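Long-range contacts in IPT/TIG domain-containing protein BACOVA_02650 (Bacteroides ovatus, PDB 5E7G), which binds xyloglucan at the cell surface, probably capturing the polysaccharide before its transport into the periplasm for degradation: residues Q119-G124 against Q164-A169; P103-I108 against G125-V130; Q131-S136 against G177-E182; Y112-G117 against T190-N195. One frame throughout, in Å; residues are numbered along the deposited sequence.

Contact 1 of 4, residues Q119-G124 against Q164-A169; sequences QMTVIG and QITLTA
Met-120 lies against Leu-167 on the buried side of an antiparallel strand pair, its CG 3.6 Å from Leu-167 CD1. CG sits between the backbone N and the carbonyl carbon (chi1 81°), and a bend at chi3 carries the methyl on to Ala-169, Met-120 CE to Ala-169 CB 3.8 Å. Next along this face, Val-122 CG2 meets Leu-167 CD2 at 3.8 Å. Replacing Met-120 with an alanine is likely to take one neighbour from Leu-167 CD1 and the Ala-169 methyl and open a gap on the inner face of the sheet. On the other face the carboxamide of Gln-119 rests on the methyl of Thr-166, CD to CG2 3.5 Å, while the hydroxyls of Thr-121 and Thr-166 stay too far apart to bond. Two pairs of backbone bonds set this register: Met-120 with Leu-167, where Leu-167 N reaches Met-120 O at 3.1 Å, and Val-122 with Ile-165, where Val-122 N reaches Ile-165 O at 2.9 Å. Strands 119-125 and 164-168 are the middle pair of a four-stranded sheet, flanked by 104-109 and 156-158; Val-122 and Ile-165 face Leu-179 and Val-181 of strand 178-183 in the opposing sheet.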
# COMPACT_ATOMS: atom_id res chain seq x y z
N GLN A 119 -11.26 18.60 12.76
CA GLN A 119 -10.92 17.64 13.78
C GLN A 119 -10.10 16.49 13.19
O GLN A 119 -10.41 15.99 12.11
CB GLN A 119 -12.17 17.08 14.46
CG GLN A 119 -12.31 17.47 15.93
CD GLN A 119 -13.33 16.62 16.67
OE1 GLN A 119 -13.68 15.52 16.24
NE2 GLN A 119 -13.82 17.13 17.80
N MET A 120 -9.05 16.11 13.91
CA MET A 120 -8.26 14.92 13.59
C MET A 120 -7.99 14.14 14.88
O MET A 120 -8.15 14.67 15.97
CB MET A 120 -6.95 15.30 12.91
CG MET A 120 -5.87 15.75 13.86
SD MET A 120 -4.43 16.44 13.01
CE MET A 120 -5.04 18.08 12.62
N THR A 121 -7.57 12.89 14.75
CA THR A 121 -7.36 12.04 15.91
C THR A 121 -6.00 11.39 15.89
O THR A 121 -5.66 10.64 14.96
CB THR A 121 -8.45 10.96 16.01
OG1 THR A 121 -9.74 11.57 15.96
CG2 THR A 121 -8.32 10.18 17.31
N VAL A 122 -5.20 11.68 16.91
CA VAL A 122 -3.91 11.03 17.09
C VAL A 122 -4.15 9.68 17.76
O VAL A 122 -4.84 9.61 18.77
CB VAL A 122 -2.95 11.88 17.94
CG1 VAL A 122 -1.61 11.18 18.09
CG2 VAL A 122 -2.76 13.25 17.32
N ILE A 123 -3.59 8.63 17.18
CA ILE A 123 -3.79 7.27 17.68
C ILE A 123 -2.46 6.68 18.13
O ILE A 123 -1.48 6.69 17.38
CB ILE A 123 -4.43 6.38 16.62
CG1 ILE A 123 -5.84 6.90 16.31
CG2 ILE A 123 -4.49 4.93 17.10
CD1 ILE A 123 -6.56 6.15 15.21
N GLY A 124 -2.44 6.16 19.35
CA GLY A 124 -1.25 5.53 19.89
C GLY A 124 -1.53 4.89 21.23
O GLY A 124 -2.53 4.20 21.40
N GLN A 164 -6.05 7.67 22.49
CA GLN A 164 -6.45 8.59 21.42
C GLN A 164 -6.56 10.04 21.89
O GLN A 164 -7.23 10.33 22.88
CB GLN A 164 -7.80 8.16 20.83
CG GLN A 164 -7.76 6.85 20.08
CD GLN A 164 -9.05 6.55 19.34
OE1 GLN A 164 -9.98 7.36 19.33
NE2 GLN A 164 -9.12 5.38 18.73
N ILE A 165 -5.91 10.94 21.16
CA ILE A 165 -6.05 12.37 21.39
C ILE A 165 -6.82 13.01 20.24
O ILE A 165 -6.31 13.13 19.13
CB ILE A 165 -4.68 13.08 21.52
CG1 ILE A 165 -3.83 12.41 22.61
CG2 ILE A 165 -4.89 14.57 21.84
CD1 ILE A 165 -2.42 13.00 22.75
N THR A 166 -8.06 13.41 20.50
CA THR A 166 -8.84 14.16 19.53
C THR A 166 -8.53 15.64 19.68
O THR A 166 -8.57 16.18 20.78
CB THR A 166 -10.33 13.92 19.70
OG1 THR A 166 -10.61 12.53 19.52
CG2 THR A 166 -11.12 14.72 18.68
N LEU A 167 -8.22 16.29 18.56
CA LEU A 167 -7.80 17.69 18.58
C LEU A 167 -8.32 18.46 17.36
O LEU A 167 -8.79 17.86 16.38
CB LEU A 167 -6.28 17.77 18.67
CG LEU A 167 -5.47 17.20 17.51
CD1 LEU A 167 -5.27 18.23 16.40
CD2 LEU A 167 -4.12 16.68 17.99
N THR A 168 -8.26 19.79 17.44
CA THR A 168 -8.66 20.64 16.32
C THR A 168 -7.42 21.30 15.73
O THR A 168 -6.48 21.66 16.45
CB THR A 168 -9.68 21.72 16.76
OG1 THR A 168 -9.04 22.71 17.57
CG2 THR A 168 -10.83 21.09 17.54
N ALA A 169 -7.42 21.45 14.41
CA ALA A 169 -6.25 21.94 13.68
C ALA A 169 -6.08 23.45 13.84
O ALA A 169 -7.05 24.20 13.72
CB ALA A 169 -6.36 21.57 12.22

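Contact 2 of 4, residues P103-I108 against G125-V130; sequences PYITRI and GNFYEV. With SO4 (sulfate ion), chain E.
Tyr-104 and Gly-125 are joined by two backbone hydrogen bonds, Tyr-104 N to Gly-125 O and Gly-125 N to Tyr-104 O, both 3.1 Å. They form an antiparallel hydrogen-bonded pair at one end of a sheet in the second IPT/TIG domain, an immunoglobulin-like beta sandwich. The Tyr-104 ring folds back over its partner: CG stands between the backbone N and the carbonyl carbon (chi1 67°), which lays one ring face on the glycine. Gly-125 N lies over the ring centre, 3.4 Å above its plane. Gly-125 CA, over the same face, makes a CH-pi contact 3.9 Å from the Tyr-104 centroid, and a side chain here would collide with the ring. Asn-126 ND2 comes to the ring edge, but its hydrogen bond goes to Ala-102 O.

Phe-127, the centre of an inverse gamma turn, turns its ring edge back toward Pro-103 and Ile-105, with Phe-127 CD1 4.1 Å from Pro-103 CB and Phe-127 CE1 4.2 Å from Ile-105 CG1. Ile-105 also packs on Leu-179 and Val-181, which ties this edge strand to the opposite sheet.

Thr-106 and Arg-107 form a classic beta bulge against Ile-123. Beyond it the Arg-107 guanidinium edge and Ser-109 OG hold a sulfate, probably from the crystallisation liquor. Arg-107 NH2 bonds sulfate O4 at 3.2 Å, while the bond from Arg-107 NH1 to O3 is weak.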
# COMPACT_ATOMS: atom_id res chain seq x y z
N PRO A 103 4.96 7.57 25.97
CA PRO A 103 3.93 7.60 24.93
C PRO A 103 4.47 7.18 23.57
O PRO A 103 5.67 7.30 23.33
CB PRO A 103 3.51 9.07 24.91
CG PRO A 103 4.75 9.80 25.30
CD PRO A 103 5.41 8.93 26.32
N TYR A 104 3.60 6.67 22.71
CA TYR A 104 3.96 6.39 21.33
C TYR A 104 2.78 6.77 20.45
O TYR A 104 1.64 6.81 20.91
CB TYR A 104 4.33 4.92 21.12
CG TYR A 104 3.18 3.95 21.30
CD1 TYR A 104 2.36 3.62 20.23
CD2 TYR A 104 2.92 3.36 22.53
CE1 TYR A 104 1.31 2.73 20.38
CE2 TYR A 104 1.88 2.48 22.70
CZ TYR A 104 1.07 2.16 21.62
OH TYR A 104 0.02 1.28 21.79
N ILE A 105 3.08 7.08 19.19
CA ILE A 105 2.05 7.40 18.20
C ILE A 105 2.12 6.39 17.06
O ILE A 105 3.17 6.19 16.45
CB ILE A 105 2.20 8.83 17.63
CG1 ILE A 105 2.10 9.85 18.76
CG2 ILE A 105 1.14 9.10 16.57
CD1 ILE A 105 2.53 11.25 18.36
N THR A 106 0.98 5.77 16.79
CA THR A 106 0.86 4.82 15.69
C THR A 106 0.63 5.56 14.38
O THR A 106 1.41 5.43 13.44
CB THR A 106 -0.29 3.84 15.94
OG1 THR A 106 -0.08 3.18 17.19
CG2 THR A 106 -0.38 2.82 14.83
N ARG A 107 -0.43 6.35 14.34
CA ARG A 107 -0.84 7.03 13.12
C ARG A 107 -1.81 8.16 13.44
O ARG A 107 -2.34 8.23 14.55
CB ARG A 107 -1.51 6.04 12.17
CG ARG A 107 -2.81 5.46 12.72
CD ARG A 107 -3.32 4.31 11.86
NE ARG A 107 -4.46 3.64 12.48
CZ ARG A 107 -5.73 4.02 12.35
NH1 ARG A 107 -6.05 5.08 11.62
NH2 ARG A 107 -6.69 3.34 12.96
N ILE A 108 -2.03 9.03 12.46
CA ILE A 108 -3.04 10.08 12.58
C ILE A 108 -4.25 9.70 11.75
O ILE A 108 -4.12 9.35 10.57
CB ILE A 108 -2.50 11.45 12.11
CG1 ILE A 108 -1.39 11.93 13.05
CG2 ILE A 108 -3.62 12.49 12.07
CD1 ILE A 108 -0.56 13.06 12.50
N GLY A 125 -0.64 5.13 22.19
CA GLY A 125 -0.77 4.56 23.52
C GLY A 125 0.04 5.28 24.58
O GLY A 125 0.97 6.03 24.28
N ASN A 126 -0.32 5.02 25.84
CA ASN A 126 0.34 5.63 26.98
C ASN A 126 0.32 7.16 26.90
O ASN A 126 1.31 7.82 27.23
CB ASN A 126 1.78 5.13 27.10
CG ASN A 126 1.89 3.62 27.10
OD1 ASN A 126 0.93 2.90 27.42
ND2 ASN A 126 3.06 3.11 26.73
N PHE A 127 -0.81 7.73 26.48
CA PHE A 127 -0.95 9.18 26.45
C PHE A 127 -1.27 9.71 27.84
O PHE A 127 -2.21 10.48 28.02
CB PHE A 127 -2.04 9.60 25.45
CG PHE A 127 -1.69 9.33 24.01
CD1 PHE A 127 -0.39 9.47 23.56
CD2 PHE A 127 -2.66 8.94 23.12
CE1 PHE A 127 -0.07 9.23 22.25
CE2 PHE A 127 -2.34 8.70 21.80
CZ PHE A 127 -1.05 8.84 21.37
N TYR A 128 -0.47 9.30 28.82
CA TYR A 128 -0.62 9.76 30.19
C TYR A 128 0.05 11.11 30.35
O TYR A 128 1.11 11.36 29.76
CB TYR A 128 0.02 8.76 31.17
CG TYR A 128 -0.47 7.34 31.03
CD1 TYR A 128 -1.78 7.00 31.35
CD2 TYR A 128 0.39 6.32 30.62
CE1 TYR A 128 -2.23 5.70 31.24
CE2 TYR A 128 -0.06 5.01 30.51
CZ TYR A 128 -1.36 4.71 30.82
OH TYR A 128 -1.82 3.42 30.71
N GLU A 129 -0.56 11.99 31.13
CA GLU A 129 0.11 13.21 31.57
C GLU A 129 0.53 14.10 30.40
O GLU A 129 1.60 14.71 30.41
CB GLU A 129 1.34 12.84 32.42
CG GLU A 129 1.00 11.90 33.59
CD GLU A 129 2.23 11.27 34.23
OE1 GLU A 129 2.27 11.18 35.48
OE2 GLU A 129 3.14 10.84 33.49
N VAL A 130 -0.32 14.15 29.38
CA VAL A 130 -0.10 15.03 28.23
C VAL A 130 0.03 16.48 28.70
O VAL A 130 -0.89 17.04 29.28
CB VAL A 130 -1.25 14.92 27.20
CG1 VAL A 130 -1.07 15.91 26.05
CG2 VAL A 130 -1.32 13.50 26.66
S SO4 E . -9.95 5.13 11.18
O1 SO4 E . -9.81 6.21 12.14
O2 SO4 E . -11.29 5.14 10.59
O3 SO4 E . -9.00 5.31 10.08
O4 SO4 E . -9.72 3.89 11.93

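Contact 3 of 4, residues Q131-S136 against G177-E182; sequences QAVYLS and GYLVVE
Tyr-134 lays one face of its ring over Val-180, whose CB lies 3.6 Å from the ring centroid and 18° off the ring normal, a CH-pi contact. The two residues are a hydrogen-bonded antiparallel pair in one sheet of the immunoglobulin-like IPT/TIG sandwich, and their side chains run side by side in the same direction. With chi1 at 67° the tyrosine ring turns across to the neighbouring strand, where one face covers CB and both methyls of Val-180; Tyr-134 CE1 reaches Val-180 CG2 at 3.4 Å. Pro-140 and Pro-147 also touch this ring, and its buried hydroxyl has no polar partner in the model. A serine in place of Tyr-134 would probably strip Val-180 of its cover and leave a gap beside the two prolines.

At the ring edge stands Glu-182, its OE1 3.8 Å from Tyr-134 CE2. The other carboxylate oxygen, OE2, lies against the Ala-132 methyl and makes a salt bridge to Arg-146, which is likely to hold the charge in place.

The sheet face that carries Val-133, Leu-135, Leu-179 and Val-181 looks into the sandwich, where Leu-135 CD2 packs on Leu-179 CB at 3.8 Å and Leu-179 continues to Ile-105 and Ile-108 of the other sheet. Gln-131 and Ala-132 form a classic beta bulge facing Glu-182. Glu-182 O therefore accepts two bonds, a short one from Gln-131 N at 2.7 Å and a longer one from Ala-132 N at 3.3 Å.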
# COMPACT_ATOMS: atom_id res chain seq x y z
N GLN A 131 1.19 17.08 28.44
CA GLN A 131 1.44 18.47 28.80
C GLN A 131 1.09 19.41 27.65
O GLN A 131 0.35 20.38 27.83
CB GLN A 131 2.90 18.65 29.22
CG GLN A 131 3.28 17.85 30.46
CD GLN A 131 4.76 17.86 30.73
OE1 GLN A 131 5.56 18.23 29.87
NE2 GLN A 131 5.15 17.44 31.93
N ALA A 132 1.62 19.11 26.47
CA ALA A 132 1.40 19.94 25.29
C ALA A 132 1.30 19.10 24.02
O ALA A 132 1.75 17.95 23.98
CB ALA A 132 2.51 20.97 25.15
N VAL A 133 0.69 19.68 22.99
CA VAL A 133 0.68 19.07 21.66
C VAL A 133 0.99 20.15 20.62
O VAL A 133 0.38 21.21 20.63
CB VAL A 133 -0.68 18.43 21.32
CG1 VAL A 133 -0.58 17.66 20.02
CG2 VAL A 133 -1.12 17.50 22.45
N TYR A 134 1.95 19.86 19.73
CA TYR A 134 2.37 20.85 18.75
C TYR A 134 2.79 20.24 17.41
O TYR A 134 3.18 19.07 17.33
CB TYR A 134 3.51 21.70 19.31
CG TYR A 134 4.82 20.97 19.56
CD1 TYR A 134 5.74 20.78 18.53
CD2 TYR A 134 5.16 20.51 20.82
CE1 TYR A 134 6.94 20.13 18.75
CE2 TYR A 134 6.36 19.86 21.05
CZ TYR A 134 7.24 19.67 20.02
OH TYR A 134 8.44 19.03 20.24
N LEU A 135 2.69 21.05 16.37
CA LEU A 135 3.19 20.72 15.04
C LEU A 135 4.52 21.43 14.84
O LEU A 135 4.71 22.54 15.35
CB LEU A 135 2.21 21.14 13.96
CG LEU A 135 0.79 20.60 14.08
CD1 LEU A 135 -0.12 21.27 13.07
CD2 LEU A 135 0.80 19.09 13.89
N SER A 136 5.44 20.80 14.12
CA SER A 136 6.74 21.40 13.86
C SER A 136 7.33 20.93 12.54
O SER A 136 7.11 19.80 12.11
CB SER A 136 7.71 21.09 15.01
OG SER A 136 8.96 21.73 14.81
N GLY A 177 5.66 18.22 8.03
CA GLY A 177 6.51 18.22 9.20
C GLY A 177 6.13 17.11 10.15
O GLY A 177 5.99 15.95 9.74
N TYR A 178 5.94 17.47 11.41
CA TYR A 178 5.71 16.49 12.46
C TYR A 178 4.62 16.94 13.43
O TYR A 178 4.38 18.13 13.59
CB TYR A 178 7.01 16.23 13.22
CG TYR A 178 8.11 15.74 12.32
CD1 TYR A 178 8.28 14.38 12.08
CD2 TYR A 178 8.97 16.63 11.69
CE1 TYR A 178 9.29 13.93 11.24
CE2 TYR A 178 9.98 16.18 10.86
CZ TYR A 178 10.13 14.83 10.63
OH TYR A 178 11.13 14.37 9.81
N LEU A 179 3.96 15.96 14.03
CA LEU A 179 3.07 16.20 15.15
C LEU A 179 3.74 15.59 16.38
O LEU A 179 4.26 14.48 16.32
CB LEU A 179 1.69 15.59 14.91
CG LEU A 179 0.67 15.76 16.03
CD1 LEU A 179 -0.73 15.84 15.45
CD2 LEU A 179 0.75 14.62 17.04
N VAL A 180 3.73 16.33 17.48
CA VAL A 180 4.38 15.91 18.71
C VAL A 180 3.40 15.89 19.87
O VAL A 180 2.66 16.86 20.08
CB VAL A 180 5.57 16.82 19.07
CG1 VAL A 180 6.20 16.38 20.39
CG2 VAL A 180 6.60 16.80 17.96
N VAL A 181 3.39 14.79 20.62
CA VAL A 181 2.65 14.69 21.86
C VAL A 181 3.66 14.73 23.00
O VAL A 181 4.49 13.83 23.13
CB VAL A 181 1.80 13.41 21.94
CG1 VAL A 181 1.16 13.25 23.32
CG2 VAL A 181 0.73 13.43 20.86
N GLU A 182 3.58 15.79 23.79
CA GLU A 182 4.53 16.03 24.86
C GLU A 182 3.97 15.56 26.20
O GLU A 182 2.99 16.13 26.70
CB GLU A 182 4.88 17.52 24.92
CG GLU A 182 6.21 17.85 25.53
CD GLU A 182 6.66 19.26 25.18
OE1 GLU A 182 7.76 19.41 24.60
OE2 GLU A 182 5.92 20.21 25.49

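Contact 4 of 4, residues Y112-G117 against T190-N195; sequences YPIKPG and TEFKKN
Ile-114 and Phe-192 come from opposite directions, and Ile-114 CD1 meets the Phe-192 ring at CE1, 3.8 Å away. The contact closes one end of the second IPT/TIG sandwich, joining the loop between strands 104-109 and 119-125 to the end of strand 187-193. Phe-192 has CG anti to its backbone N (chi1 179°), which directs the ring inward to the isoleucine, to Met-120 and to Ile-108. Ile-114 also packs on Ala-169 and Leu-173.

Tyr-112 is turned differently, running alongside the chain as it leaves the strand. Lys-194 O lies at the ring edge, in plane, 3.4 Å from Tyr-112 CD1, whereas Lys-193 O approaches Tyr-112 CE1 obliquely at 3.1 Å. Both are contacts of ring carbons with carbonyl oxygens. The peptide bond between Tyr-112 and Pro-113 is cis, and the proline, beside the tyrosine, meets Asn-195 through Pro-113 CB and Asn-195 OD1, 3.3 Å apart. Pro-113 further touches Glu-224 and Ile-269, residues of the third IPT/TIG domain, and so stands where the second and third repeats meet.

The lysine chains lead away from this packing: Lys-193 NZ turns back along its own strand to a salt bridge with Glu-191 OE1. One backbone bond links the two segments, Ile-114 N to Lys-194 O at 2.7 Å, nearly straight at 176°.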
# COMPACT_ATOMS: atom_id res chain seq x y z
N TYR A 112 -8.57 14.07 4.88
CA TYR A 112 -7.72 14.99 4.14
C TYR A 112 -8.51 15.64 3.00
O TYR A 112 -9.40 15.02 2.43
CB TYR A 112 -6.49 14.27 3.59
CG TYR A 112 -5.58 13.75 4.67
CD1 TYR A 112 -4.72 14.61 5.34
CD2 TYR A 112 -5.57 12.41 5.01
CE1 TYR A 112 -3.87 14.13 6.33
CE2 TYR A 112 -4.73 11.92 6.00
CZ TYR A 112 -3.89 12.79 6.66
OH TYR A 112 -3.05 12.33 7.65
N PRO A 113 -8.18 16.90 2.67
CA PRO A 113 -7.13 17.71 3.31
C PRO A 113 -7.58 18.28 4.66
O PRO A 113 -8.77 18.52 4.86
CB PRO A 113 -6.89 18.82 2.29
CG PRO A 113 -8.25 19.04 1.67
CD PRO A 113 -8.94 17.68 1.67
N ILE A 114 -6.64 18.48 5.57
CA ILE A 114 -6.95 19.06 6.87
C ILE A 114 -6.93 20.59 6.78
O ILE A 114 -5.88 21.18 6.51
CB ILE A 114 -5.97 18.62 7.96
CG1 ILE A 114 -5.91 17.09 8.05
CG2 ILE A 114 -6.38 19.22 9.30
CD1 ILE A 114 -4.73 16.58 8.85
N LYS A 115 -8.08 21.20 7.02
CA LYS A 115 -8.19 22.65 7.05
C LYS A 115 -8.22 23.14 8.50
O LYS A 115 -8.69 22.41 9.38
CB LYS A 115 -9.45 23.11 6.31
CG LYS A 115 -9.50 22.65 4.86
CD LYS A 115 -10.74 23.16 4.16
CE LYS A 115 -10.67 22.96 2.65
NZ LYS A 115 -11.73 23.73 1.93
N PRO A 116 -7.70 24.35 8.76
CA PRO A 116 -7.74 24.90 10.12
C PRO A 116 -9.12 24.79 10.76
O PRO A 116 -10.11 25.20 10.15
CB PRO A 116 -7.34 26.35 9.92
CG PRO A 116 -6.40 26.30 8.76
CD PRO A 116 -6.97 25.24 7.84
N GLY A 117 -9.18 24.21 11.95
CA GLY A 117 -10.43 24.02 12.65
C GLY A 117 -11.01 22.63 12.48
O GLY A 117 -11.94 22.24 13.19
N THR A 190 5.38 11.84 15.23
CA THR A 190 4.95 11.19 14.00
C THR A 190 4.95 12.21 12.87
O THR A 190 4.88 13.41 13.13
CB THR A 190 3.56 10.55 14.14
OG1 THR A 190 3.31 9.68 13.03
CG2 THR A 190 2.46 11.62 14.22
N GLU A 191 5.01 11.74 11.63
CA GLU A 191 4.98 12.63 10.48
C GLU A 191 3.60 13.24 10.35
O GLU A 191 2.60 12.57 10.59
CB GLU A 191 5.34 11.90 9.20
CG GLU A 191 6.82 11.57 9.07
CD GLU A 191 7.21 11.11 7.68
OE1 GLU A 191 6.38 11.22 6.74
OE2 GLU A 191 8.35 10.64 7.52
N PHE A 192 3.56 14.52 9.97
CA PHE A 192 2.30 15.22 9.73
C PHE A 192 2.31 15.88 8.36
O PHE A 192 3.23 16.62 8.02
CB PHE A 192 2.05 16.27 10.80
CG PHE A 192 0.78 17.05 10.59
CD1 PHE A 192 -0.42 16.62 11.15
CD2 PHE A 192 0.77 18.21 9.84
CE1 PHE A 192 -1.60 17.33 10.95
CE2 PHE A 192 -0.39 18.93 9.64
CZ PHE A 192 -1.58 18.49 10.19
N LYS A 193 1.26 15.62 7.60
CA LYS A 193 1.06 16.26 6.31
C LYS A 193 -0.40 16.67 6.20
O LYS A 193 -1.28 15.82 6.21
CB LYS A 193 1.42 15.31 5.16
CG LYS A 193 2.92 15.00 5.04
CD LYS A 193 3.18 14.10 3.84
CE LYS A 193 4.66 14.00 3.50
NZ LYS A 193 5.36 12.99 4.33
N LYS A 194 -0.65 17.98 6.12
CA LYS A 194 -2.03 18.47 6.16
C LYS A 194 -2.83 17.96 4.96
O LYS A 194 -4.06 17.91 5.01
CB LYS A 194 -2.06 20.01 6.20
CG LYS A 194 -1.79 20.70 4.88
CD LYS A 194 -1.88 22.21 5.02
CE LYS A 194 -1.86 22.91 3.66
NZ LYS A 194 -1.49 24.34 3.78
N ASN A 195 -2.12 17.57 3.90
CA ASN A 195 -2.75 17.01 2.70
C ASN A 195 -2.66 15.49 2.64
O ASN A 195 -3.17 14.87 1.70
CB ASN A 195 -2.12 17.62 1.45
CG ASN A 195 -2.59 19.03 1.21
OD1 ASN A 195 -3.74 19.36 1.46
ND2 ASN A 195 -1.69 19.87 0.73

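All four contacts belong to one immunoglobulin-like sandwich, the second IPT/TIG repeat, and their centres lie 10 to 18 Å apart. Contacts 1 and 2 share one sheet, where strands 104-109 and 119-125 are neighbours; contacts 3 and 4 share the other through strands 178-183 and 187-193. The sheets meet in a common core, with Val-122 on Leu-179 and Ile-105 on Val-181. Along the chain the segments of contact 1 alternate with those of contacts 2 and 3, and those of contact 2 with those of contact 4; contact 2 closes before contact 3 opens, and contact 4 spans contacts 1 and 3. The repeat is thus a compact module, separate from the C-terminal domain that carries the glycan.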